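Local structure of E1 (Kluyveromyces marxianus, 3VX6) at residues H75-K80 with V200-S205; L44-D49 with I121-I126; S169-N174 with C234-D239. The protein serves as the N-terminal domain of Atg7, the E1-like enzyme that activates Atg12 and Atg8 for conjugation to Atg5 and phosphatidylethanolamine in autophagy. All coordinates share one frame; numbering follows the deposited sequence.

Contact 1. Residues H75-K80 with V200-S205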
# COMPACT_ATOMS: atom_id res chain seq x y z
N HIS A 75 -7.55 -1.72 18.05
CA HIS A 75 -6.70 -2.85 18.40
C HIS A 75 -5.46 -2.82 17.49
O HIS A 75 -4.52 -2.06 17.74
CB HIS A 75 -7.46 -4.18 18.22
CG HIS A 75 -7.13 -5.23 19.23
ND1 HIS A 75 -5.83 -5.58 19.55
CD2 HIS A 75 -7.92 -6.02 19.99
CE1 HIS A 75 -5.84 -6.55 20.46
NE2 HIS A 75 -7.10 -6.84 20.73
N ASN A 76 -5.48 -3.64 16.45
CA ASN A 76 -4.38 -3.70 15.49
C ASN A 76 -4.70 -2.94 14.21
O ASN A 76 -5.82 -2.47 14.00
CB ASN A 76 -4.03 -5.15 15.16
CG ASN A 76 -3.09 -5.76 16.18
OD1 ASN A 76 -3.45 -5.93 17.34
ND2 ASN A 76 -1.88 -6.10 15.74
N ILE A 77 -3.70 -2.82 13.34
CA ILE A 77 -3.88 -2.11 12.08
C ILE A 77 -4.34 -3.06 10.99
O ILE A 77 -3.65 -4.02 10.64
CB ILE A 77 -2.58 -1.40 11.67
CG1 ILE A 77 -2.32 -0.22 12.62
CG2 ILE A 77 -2.65 -0.95 10.21
CD1 ILE A 77 -1.02 0.50 12.38
N ILE A 78 -5.52 -2.79 10.45
CA ILE A 78 -6.07 -3.62 9.40
C ILE A 78 -6.02 -2.90 8.07
O ILE A 78 -6.60 -1.83 7.92
CB ILE A 78 -7.53 -3.99 9.71
CG1 ILE A 78 -7.62 -4.63 11.10
CG2 ILE A 78 -8.08 -4.88 8.62
CD1 ILE A 78 -6.70 -5.83 11.31
N LEU A 79 -5.31 -3.48 7.11
CA LEU A 79 -5.20 -2.87 5.79
C LEU A 79 -6.28 -3.37 4.86
O LEU A 79 -6.46 -4.58 4.70
CB LEU A 79 -3.84 -3.16 5.16
CG LEU A 79 -3.69 -2.40 3.84
CD1 LEU A 79 -3.80 -0.90 4.14
CD2 LEU A 79 -2.37 -2.73 3.18
N LYS A 80 -7.01 -2.45 4.24
CA LYS A 80 -8.06 -2.86 3.33
C LYS A 80 -7.52 -2.91 1.91
O LYS A 80 -6.95 -1.95 1.42
CB LYS A 80 -9.25 -1.90 3.39
CG LYS A 80 -10.47 -2.37 2.60
CD LYS A 80 -11.73 -1.65 3.06
CE LYS A 80 -12.96 -2.13 2.29
NZ LYS A 80 -14.23 -1.55 2.84
N VAL A 200 3.54 11.45 9.63
CA VAL A 200 4.15 10.27 10.24
C VAL A 200 3.56 9.04 9.56
O VAL A 200 2.34 8.90 9.43
CB VAL A 200 3.93 10.25 11.77
CG1 VAL A 200 4.60 11.45 12.38
CG2 VAL A 200 2.46 10.29 12.10
N PHE A 201 4.44 8.15 9.12
CA PHE A 201 4.03 6.96 8.39
C PHE A 201 4.64 5.68 8.97
O PHE A 201 5.85 5.59 9.17
CB PHE A 201 4.45 7.15 6.93
CG PHE A 201 4.31 5.93 6.06
CD1 PHE A 201 5.31 5.61 5.15
CD2 PHE A 201 3.18 5.13 6.11
CE1 PHE A 201 5.19 4.52 4.31
CE2 PHE A 201 3.05 4.04 5.27
CZ PHE A 201 4.05 3.73 4.38
N LYS A 202 3.79 4.70 9.26
CA LYS A 202 4.27 3.42 9.74
C LYS A 202 4.66 2.73 8.44
O LYS A 202 3.85 2.08 7.77
CB LYS A 202 3.17 2.67 10.48
CG LYS A 202 3.04 3.14 11.92
CD LYS A 202 1.61 3.13 12.46
CE LYS A 202 1.59 3.60 13.91
NZ LYS A 202 0.25 3.55 14.53
N ASP A 203 5.92 2.93 8.08
CA ASP A 203 6.51 2.40 6.86
C ASP A 203 6.30 0.91 6.59
O ASP A 203 6.32 0.08 7.50
CB ASP A 203 8.00 2.73 6.89
CG ASP A 203 8.59 2.82 5.51
OD1 ASP A 203 9.81 3.09 5.44
OD2 ASP A 203 7.87 2.62 4.51
N PHE A 204 6.08 0.59 5.32
CA PHE A 204 5.89 -0.79 4.90
C PHE A 204 7.22 -1.37 4.51
O PHE A 204 7.31 -2.43 3.91
CB PHE A 204 4.94 -0.88 3.72
CG PHE A 204 3.53 -0.56 4.07
CD1 PHE A 204 3.16 -0.37 5.39
CD2 PHE A 204 2.58 -0.46 3.08
CE1 PHE A 204 1.85 -0.08 5.72
CE2 PHE A 204 1.27 -0.17 3.39
CZ PHE A 204 0.90 0.02 4.72
N SER A 205 8.28 -0.66 4.84
CA SER A 205 9.59 -1.17 4.52
C SER A 205 10.40 -1.06 5.79
O SER A 205 10.22 -0.12 6.56
CB SER A 205 10.23 -0.35 3.40
OG SER A 205 11.51 -0.87 3.06

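Contact 2. Residues L44-D49 with I121-I126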
# COMPACT_ATOMS: atom_id res chain seq x y z
N LEU A 44 -10.32 -7.19 0.48
CA LEU A 44 -9.40 -8.01 1.25
C LEU A 44 -9.09 -7.25 2.54
O LEU A 44 -9.21 -6.03 2.61
CB LEU A 44 -8.13 -8.26 0.44
CG LEU A 44 -8.36 -9.01 -0.88
CD1 LEU A 44 -7.12 -8.99 -1.75
CD2 LEU A 44 -8.78 -10.43 -0.57
N TYR A 45 -8.72 -7.99 3.57
CA TYR A 45 -8.39 -7.40 4.86
C TYR A 45 -7.26 -8.23 5.40
O TYR A 45 -7.31 -9.45 5.41
CB TYR A 45 -9.57 -7.50 5.84
CG TYR A 45 -10.78 -6.67 5.46
CD1 TYR A 45 -10.79 -5.29 5.66
CD2 TYR A 45 -11.90 -7.26 4.88
CE1 TYR A 45 -11.89 -4.52 5.29
CE2 TYR A 45 -13.00 -6.49 4.50
CZ TYR A 45 -12.99 -5.12 4.71
OH TYR A 45 -14.07 -4.35 4.33
N THR A 46 -6.21 -7.56 5.83
CA THR A 46 -5.11 -8.29 6.37
C THR A 46 -4.62 -7.45 7.51
O THR A 46 -4.44 -6.24 7.38
CB THR A 46 -4.02 -8.51 5.31
OG1 THR A 46 -2.99 -9.35 5.84
CG2 THR A 46 -3.44 -7.18 4.86
N GLN A 47 -4.48 -8.08 8.67
CA GLN A 47 -4.01 -7.36 9.84
C GLN A 47 -2.55 -7.12 9.56
O GLN A 47 -1.77 -8.06 9.40
CB GLN A 47 -4.17 -8.19 11.10
CG GLN A 47 -3.51 -7.59 12.30
CD GLN A 47 -3.78 -8.40 13.54
OE1 GLN A 47 -2.88 -8.67 14.33
NE2 GLN A 47 -5.04 -8.81 13.72
N LEU A 48 -2.18 -5.85 9.47
CA LEU A 48 -0.82 -5.51 9.18
C LEU A 48 0.07 -5.83 10.37
O LEU A 48 -0.10 -5.28 11.47
CB LEU A 48 -0.72 -4.03 8.80
CG LEU A 48 -0.26 -3.75 7.36
CD1 LEU A 48 -0.89 -4.73 6.39
CD2 LEU A 48 -0.63 -2.31 6.99
N ASP A 49 0.99 -6.76 10.15
CA ASP A 49 1.92 -7.12 11.19
C ASP A 49 3.06 -6.17 10.95
O ASP A 49 3.92 -6.43 10.11
CB ASP A 49 2.41 -8.56 11.02
CG ASP A 49 3.41 -8.96 12.09
OD1 ASP A 49 3.94 -10.09 12.00
OD2 ASP A 49 3.66 -8.15 13.01
N ILE A 121 -3.07 4.42 0.74
CA ILE A 121 -2.45 3.11 0.84
C ILE A 121 -3.46 1.98 0.75
O ILE A 121 -4.40 1.93 1.53
CB ILE A 121 -1.67 2.94 2.16
CG1 ILE A 121 -0.42 3.81 2.12
CG2 ILE A 121 -1.32 1.47 2.39
CD1 ILE A 121 0.43 3.68 3.35
N SER A 122 -3.23 1.07 -0.19
CA SER A 122 -4.09 -0.08 -0.36
C SER A 122 -3.43 -1.12 -1.26
O SER A 122 -2.38 -0.88 -1.83
CB SER A 122 -5.41 0.37 -0.98
OG SER A 122 -6.34 -0.69 -0.96
N PHE A 123 -4.02 -2.29 -1.34
CA PHE A 123 -3.48 -3.30 -2.22
C PHE A 123 -4.63 -3.87 -3.01
O PHE A 123 -5.75 -3.97 -2.53
CB PHE A 123 -2.75 -4.40 -1.46
CG PHE A 123 -3.62 -5.24 -0.59
CD1 PHE A 123 -4.06 -4.76 0.64
CD2 PHE A 123 -3.94 -6.54 -0.97
CE1 PHE A 123 -4.80 -5.57 1.49
CE2 PHE A 123 -4.68 -7.36 -0.13
CZ PHE A 123 -5.11 -6.88 1.10
N TYR A 124 -4.33 -4.21 -4.26
CA TYR A 124 -5.28 -4.74 -5.20
C TYR A 124 -4.70 -6.02 -5.77
O TYR A 124 -3.50 -6.11 -6.08
CB TYR A 124 -5.50 -3.71 -6.31
CG TYR A 124 -5.98 -2.36 -5.80
CD1 TYR A 124 -7.34 -2.06 -5.75
CD2 TYR A 124 -5.06 -1.39 -5.36
CE1 TYR A 124 -7.78 -0.82 -5.27
CE2 TYR A 124 -5.49 -0.15 -4.88
CZ TYR A 124 -6.86 0.13 -4.84
OH TYR A 124 -7.33 1.35 -4.39
N MET A 125 -5.54 -7.03 -5.91
CA MET A 125 -5.07 -8.29 -6.43
C MET A 125 -5.95 -8.70 -7.59
O MET A 125 -7.16 -8.59 -7.50
CB MET A 125 -5.13 -9.36 -5.34
CG MET A 125 -4.63 -10.71 -5.77
SD MET A 125 -4.75 -11.93 -4.46
CE MET A 125 -5.32 -13.34 -5.41
N ILE A 126 -5.35 -9.10 -8.69
CA ILE A 126 -6.15 -9.58 -9.80
C ILE A 126 -5.78 -11.05 -9.81
O ILE A 126 -4.66 -11.42 -9.45
CB ILE A 126 -5.80 -8.93 -11.16
CG1 ILE A 126 -4.30 -9.05 -11.44
CG2 ILE A 126 -6.32 -7.50 -11.18
CD1 ILE A 126 -3.88 -8.61 -12.85

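Contact 3. Residues S169-N174 with C234-D239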
# COMPACT_ATOMS: atom_id res chain seq x y z
N SER A 169 2.80 7.99 20.83
CA SER A 169 1.53 8.65 20.59
C SER A 169 0.97 8.20 19.24
O SER A 169 -0.25 8.07 19.06
CB SER A 169 1.74 10.17 20.60
OG SER A 169 0.57 10.87 20.21
N PHE A 170 1.87 7.94 18.30
CA PHE A 170 1.48 7.49 16.96
C PHE A 170 1.24 5.98 16.97
O PHE A 170 0.29 5.49 16.36
CB PHE A 170 2.57 7.83 15.93
CG PHE A 170 2.18 7.54 14.51
CD1 PHE A 170 3.15 7.20 13.57
CD2 PHE A 170 0.85 7.60 14.11
CE1 PHE A 170 2.80 6.92 12.25
CE2 PHE A 170 0.50 7.32 12.80
CZ PHE A 170 1.47 6.98 11.87
N ILE A 171 2.12 5.26 17.66
CA ILE A 171 2.01 3.81 17.75
C ILE A 171 0.78 3.41 18.56
O ILE A 171 0.19 2.35 18.33
CB ILE A 171 3.27 3.23 18.41
CG1 ILE A 171 4.49 3.63 17.58
CG2 ILE A 171 3.14 1.72 18.53
CD1 ILE A 171 5.77 2.95 18.00
N LYS A 172 0.39 4.28 19.49
CA LYS A 172 -0.79 4.03 20.31
C LYS A 172 -2.02 4.09 19.43
O LYS A 172 -3.09 3.59 19.79
CB LYS A 172 -0.89 5.07 21.43
N GLN A 173 -1.86 4.71 18.25
CA GLN A 173 -2.94 4.87 17.30
C GLN A 173 -3.05 3.73 16.30
O GLN A 173 -2.08 3.08 15.95
CB GLN A 173 -2.80 6.19 16.55
CG GLN A 173 -3.58 7.31 17.18
CD GLN A 173 -3.18 8.66 16.62
OE1 GLN A 173 -3.07 8.83 15.40
NE2 GLN A 173 -2.96 9.63 17.51
N ASN A 174 -4.28 3.52 15.83
CA ASN A 174 -4.58 2.47 14.88
C ASN A 174 -4.27 2.91 13.44
O ASN A 174 -4.49 2.14 12.50
CB ASN A 174 -6.06 2.10 15.02
CG ASN A 174 -6.34 0.66 14.62
OD1 ASN A 174 -7.48 0.29 14.35
ND2 ASN A 174 -5.30 -0.17 14.60
N CYS A 234 7.86 11.17 8.77
CA CYS A 234 8.45 10.30 9.78
C CYS A 234 8.12 8.86 9.41
O CYS A 234 6.96 8.49 9.29
CB CYS A 234 7.88 10.61 11.16
SG CYS A 234 8.27 12.25 11.75
N PHE A 235 9.15 8.04 9.23
CA PHE A 235 8.94 6.64 8.87
C PHE A 235 9.18 5.77 10.08
O PHE A 235 10.32 5.48 10.44
CB PHE A 235 9.88 6.27 7.72
CG PHE A 235 9.61 7.04 6.46
CD1 PHE A 235 8.48 6.77 5.69
CD2 PHE A 235 10.47 8.07 6.05
CE1 PHE A 235 8.21 7.51 4.53
CE2 PHE A 235 10.20 8.81 4.89
CZ PHE A 235 9.07 8.53 4.13
N LEU A 236 8.11 5.35 10.72
CA LEU A 236 8.23 4.51 11.90
C LEU A 236 8.33 3.03 11.59
O LEU A 236 7.59 2.49 10.77
CB LEU A 236 7.08 4.78 12.87
CG LEU A 236 7.15 6.17 13.49
CD1 LEU A 236 6.68 7.20 12.47
CD2 LEU A 236 6.29 6.23 14.74
N ARG A 237 9.26 2.38 12.28
CA ARG A 237 9.50 0.95 12.12
C ARG A 237 9.70 0.30 13.50
O ARG A 237 10.39 0.85 14.37
CB ARG A 237 10.75 0.70 11.26
CG ARG A 237 10.57 0.82 9.75
CD ARG A 237 10.89 2.22 9.22
NE ARG A 237 10.97 2.25 7.76
CZ ARG A 237 12.02 1.86 7.05
NH1 ARG A 237 13.11 1.41 7.66
NH2 ARG A 237 12.00 1.92 5.73
N SER A 238 9.11 -0.86 13.70
CA SER A 238 9.30 -1.55 14.98
C SER A 238 10.73 -2.09 14.93
O SER A 238 11.30 -2.54 15.91
CB SER A 238 8.28 -2.68 15.11
OG SER A 238 8.32 -3.53 13.99
N ASP A 239 11.31 -1.99 13.74
CA ASP A 239 12.65 -2.45 13.39
C ASP A 239 13.85 -1.73 14.03
O ASP A 239 14.96 -2.28 14.03
CB ASP A 239 12.78 -2.36 11.87
CG ASP A 239 13.91 -3.20 11.33
OD1 ASP A 239 14.53 -2.80 10.32
OD2 ASP A 239 14.16 -4.28 11.91

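Contact 1. Residues H75-K80 with V200-S205
Ile77 and Leu79 face Lys202 and Phe204 in two small apolar touches, all four residues being buried. In the first, the delta methyl of Ile77 meets the aliphatic part of Lys202, with CD1 3.7 Å from CD; the two side chains cross obliquely. Ile77 turns CG1 anti to its carbonyl carbon (chi1 -71°) and then extends, which carries CD1 across to the lysine. In the second, CD2 of Leu79 comes within 4.5 Å of CE2 of Phe204, a looser approach oblique to the ring.

The polar end of Lys202 is engaged by other residues. Although NZ of Lys202 is 3.9 Å from Ile77 CD1, its bonds go to the backbone oxygens of Phe170 and Val175, and it also makes a cation-pi contact with the Phe170 ring. The backbones are held separately as well: Ile77 and Leu79 bond to Leu48 and Thr46, while Phe201 bonds to Cys234 and Leu236.

Between these two segments the meeting is thus through side chains alone, while each backbone bonds to neighbours of its own. The carbonyls that hold the ammonium group probably make it possible for the methylenes of Lys202 to serve as an apolar surface for Ile77.

Contact 2. Residues L44-D49 with I121-I126
The strand segments carrying Leu44 and Phe123, residues 44-47 and 123-126, approach to 8.9 Å between axes with 127° between their N-to-C directions, and they are not direct partners: strand 78-86 lies between them, antiparallel to the first and parallel to the second. Most of the contact is made by the Phe123 ring, reaching over to Leu44 and Thr46. Its CG sits between the backbone N and the carbonyl carbon (chi1 66°), and this turn carries the ring's far carbons toward the other strand. Leu44 meets these carbons with two atoms, CB at 3.4 Å from CZ and CD1 at 3.4 Å from CE2, its side chain crossing the phenylalanine at about a right angle. Next to them, Thr46 CG2 lies 4.0 Å from Phe123 CE1. Thr46 thus splits its side chain: the methyl goes to the ring, while OG1 is hydrogen-bonded to the carbonyl oxygen of Ser61. Leu44 CD1 also touches Met125, 4.1 Å from its CB, so the methyl is shared by two residues of the second strand. The middle strand ties the pair together through backbone bonds, from Leu44 to Gly81, Thr46 to Leu79 and Phe123 to Tyr82. On the other side of strand 123-130, Met125 packs on Tyr138 and Ile140 of strand 135-144, and Tyr124, directed away from strand 40-47, packs against helix 97-114 through Phe100, Lys104 and Leu108.

Contact 3. Residues S169-N174 with C234-D239
Helix-on-sheet packing brings Phe170 and Ile171, near the C-terminal part of helix 165-171, against Leu236 on strand 231-236, one of the inner strands of a six-stranded mixed sheet. Leu236 is the single residue on the strand side that makes the contact, and its two methyls divide the work. CD2 comes to 3.5 Å from CD1 of Phe170, at the ring edge and near its plane. The other methyl, Leu236 CD1, lies in the ring plane 3.7 Å from the same Phe170 CD1, with the ring's CE1 a little farther off. The leucine therefore straddles one corner of the phenyl group and does not lie over its face. Phe170 presents that corner because its CG is anti to the backbone N (chi1 -174°), which sends the ring from the helix toward the sheet. Ile171 adds a lighter touch from the more exposed side, its CG1 4.3 Å from Leu236 CD2. Replacing Leu236 with an alanine would probably leave the Phe170 ring edge and Ile171 CG1 without their apolar mate on this strand, opening a gap between helix and sheet. The ring is supported from other directions too, by Val200 on the adjacent strand 198-202 and by Ile185 on strand 184-186. On the strand, the residues flanking Leu236 point away from the helix: Phe235 meets the Phe243 ring, and Arg237 makes a salt bridge through NH2 to Asp203 OD1. Just along the chain from the phenylalanine, the backbone bonds to itself, with Gln173 N donating to Phe170 O at 3.0 Å.

In the fold
Contact 2 lies within one sheet, linking strands 40-47 and 123-130 across the strand they both pair with, while contact 3 sets a helix on the other six-stranded sheet. Contact 1 spans the two sheets and touches both neighbours: Lys80 O bonds to Ser122 OG on the contact 2 side, and Lys202 NZ to Phe170 O on the contact 3 side. Contacts 2 and 3 do not touch, their centres being about 19 Å apart. Contacts 1 and 2 join only buried residues; contact 3, farther from the chain centre, includes exposed Ile171. All three meet through carbon, but contact 1 alone uses a charged residue's methylenes, whereas contacts 2 and 3 each set aliphatic groups against a phenylalanine ring, at its edge in contact 3.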